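Local coordinates for putative histidinol-phosphate aminotransferase (Erwinia carotovora atroseptica, PDB 3LY1), which probably acts as a pyridoxal-phosphate-dependent transaminase of the histidinol-phosphate aminotransferase subfamily, at residues Ala183-Asn187 with Ser265-Asp270. Numbering follows the deposited sequence.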
loop_
_atom_site.group_PDB
_atom_site.type_symbol
_atom_site.label_atom_id
_atom_site.label_comp_id
_atom_site.label_asym_id
_atom_site.label_seq_id
_atom_site.Cartn_x
_atom_site.Cartn_y
_atom_site.Cartn_z
ATOM N N ALA A 183 0.587 -1.725 -21.522
ATOM C CA ALA A 183 0.963 -1.002 -22.754
ATOM C C ALA A 183 2.257 -1.516 -23.402
ATOM O O ALA A 183 2.365 -1.516 -24.613
ATOM C CB ALA A 183 1.067 0.490 -22.501
ATOM N N GLU A 184 3.207 -2.012 -22.621
ATOM C CA GLU A 184 4.458 -2.498 -23.212
ATOM C C GLU A 184 4.344 -3.766 -24.082
ATOM O O GLU A 184 5.240 -4.074 -24.865
ATOM C CB GLU A 184 5.531 -2.681 -22.131
ATOM C CG GLU A 184 5.989 -1.363 -21.468
ATOM C CD GLU A 184 5.142 -0.907 -20.272
ATOM O OE1 GLU A 184 4.054 -1.457 -20.025
ATOM O OE2 GLU A 184 5.572 0.040 -19.578
ATOM N N PHE A 185 3.243 -4.489 -23.966
ATOM C CA PHE A 185 2.993 -5.668 -24.786
ATOM C C PHE A 185 2.472 -5.316 -26.180
ATOM O O PHE A 185 2.398 -6.196 -27.037
ATOM C CB PHE A 185 1.951 -6.551 -24.101
ATOM C CG PHE A 185 2.413 -7.166 -22.816
ATOM C CD1 PHE A 185 3.376 -8.152 -22.810
ATOM C CD2 PHE A 185 1.833 -6.807 -21.616
ATOM C CE1 PHE A 185 3.793 -8.735 -21.622
ATOM C CE2 PHE A 185 2.232 -7.376 -20.433
ATOM C CZ PHE A 185 3.221 -8.348 -20.424
ATOM N N VAL A 186 2.065 -4.054 -26.392
ATOM C CA VAL A 186 1.284 -3.682 -27.577
ATOM C C VAL A 186 2.125 -3.800 -28.858
ATOM O O VAL A 186 3.299 -3.430 -28.875
ATOM C CB VAL A 186 0.686 -2.241 -27.476
ATOM C CG1 VAL A 186 0.122 -1.833 -28.831
ATOM C CG2 VAL A 186 -0.439 -2.135 -26.355
ATOM N N ASN A 187 1.518 -4.355 -29.911
ATOM C CA ASN A 187 2.141 -4.384 -31.255
ATOM C C ASN A 187 1.466 -3.409 -32.229
ATOM O O ASN A 187 2.067 -2.972 -33.173
ATOM C CB ASN A 187 2.100 -5.817 -31.810
ATOM C CG ASN A 187 3.146 -6.716 -31.148
ATOM O OD1 ASN A 187 4.346 -6.483 -31.294
ATOM N ND2 ASN A 187 2.692 -7.703 -30.370
ATOM N N SER A 265 10.484 -10.539 -22.064
ATOM C CA SER A 265 9.146 -10.588 -21.471
ATOM C C SER A 265 8.077 -10.379 -22.560
ATOM O O SER A 265 7.146 -11.142 -22.648
ATOM C CB SER A 265 9.041 -9.554 -20.328
ATOM O OG SER A 265 7.779 -9.573 -19.665
ATOM N N LYS A 266 8.245 -9.393 -23.427
ATOM C CA LYS A 266 7.310 -9.168 -24.542
ATOM C C LYS A 266 7.360 -10.317 -25.581
ATOM O O LYS A 266 6.326 -10.857 -26.007
ATOM C CB LYS A 266 7.622 -7.840 -25.257
ATOM C CG LYS A 266 6.860 -7.679 -26.556
ATOM C CD LYS A 266 6.906 -6.294 -27.119
ATOM C CE LYS A 266 5.863 -6.145 -28.209
ATOM N NZ LYS A 266 6.071 -7.141 -29.301
ATOM N N LYS A 267 8.575 -10.692 -25.978
ATOM C CA LYS A 267 8.760 -11.713 -27.019
ATOM C C LYS A 267 8.133 -13.035 -26.615
ATOM O O LYS A 267 7.427 -13.652 -27.421
ATOM C CB LYS A 267 10.240 -11.913 -27.335
ATOM C CG LYS A 267 10.491 -12.970 -28.445
ATOM C CD LYS A 267 11.995 -13.235 -28.703
ATOM C CE LYS A 267 12.272 -13.871 -30.099
ATOM N NZ LYS A 267 11.081 -14.623 -30.686
ATOM N N SER A 268 8.361 -13.458 -25.366
ATOM C CA SER A 268 7.764 -14.695 -24.854
ATOM C C SER A 268 6.233 -14.601 -24.871
ATOM O O SER A 268 5.538 -15.556 -25.249
ATOM C CB SER A 268 8.275 -15.026 -23.445
ATOM O OG SER A 268 7.616 -16.169 -22.894
ATOM N N ASN A 269 5.706 -13.434 -24.496
ATOM C CA ASN A 269 4.273 -13.207 -24.566
ATOM C C ASN A 269 3.745 -13.354 -25.996
ATOM O O ASN A 269 2.676 -13.942 -26.193
ATOM C CB ASN A 269 3.911 -11.825 -24.050
ATOM C CG ASN A 269 2.414 -11.627 -23.943
ATOM O OD1 ASN A 269 1.743 -12.340 -23.210
ATOM N ND2 ASN A 269 1.882 -10.629 -24.667
ATOM N N ASP A 270 4.483 -12.807 -26.960
ATOM C CA ASP A 270 4.101 -12.869 -28.370
ATOM C C ASP A 270 4.051 -14.311 -28.864
ATOM O O ASP A 270 3.137 -14.678 -29.589
ATOM C CB ASP A 270 5.089 -12.080 -29.253
ATOM C CG ASP A 270 4.968 -10.545 -29.091
ATOM O OD1 ASP A 270 3.865 -10.024 -28.768
ATOM O OD2 ASP A 270 5.980 -9.849 -29.330
HETATM O O HOH W 1 2.925 -8.799 -26.563
#
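In the pyridoxal-phosphate aminotransferase fold, the loop that leaves strand 174-179 beside the cofactor rests on the long helix 259-283, where Phe-185 packs against Asn-269 and Asn-187 bonds to Lys-266 and Asp-270. Lys-266 and Asp-270, one helical turn apart, form a salt bridge, Lys-266 NZ meeting Asp-270 OD2 on its syn lone pair at 2.7 Å. Fully extended as far as CE, the lysine passes the carbonyl oxygens of Glu-184 and Phe-185 and then bends at its last torsion (chi4 -58°), which turns Lys-266 NZ onto OD1 of Asn-187, also at 2.7 Å and 27° off the carbonyl plane. At the other end of that amide, ND2 of Asn-187 gives an N-H to OD1 of Asp-270 over 3.1 Å, in the amide's own plane but from above the carboxylate. Each polar end of the asparagine thus has a different partner, which fixes its flip; Asp-270 OD1 also pairs with Arg-273.

Deeper in, the contact turns toward the cofactor site: the Phe-185 side chain lies close to those of the cofactor-binding Tyr-182 and Lys-213, though about 10 Å from the pyridoxal phosphate. Its ring meets Asn-269 at a slant; CD1 of Phe-185 lies 3.4 Å from ND2 of Asn-269, with the ring and amide planes 51° apart. That nitrogen donates to Gly-292 O and to a water, which in turn gives its two hydrogens to Phe-185 O and Asp-270 OD1, both at 2.7 Å, and so bridges the loop backbone to two helix side chains.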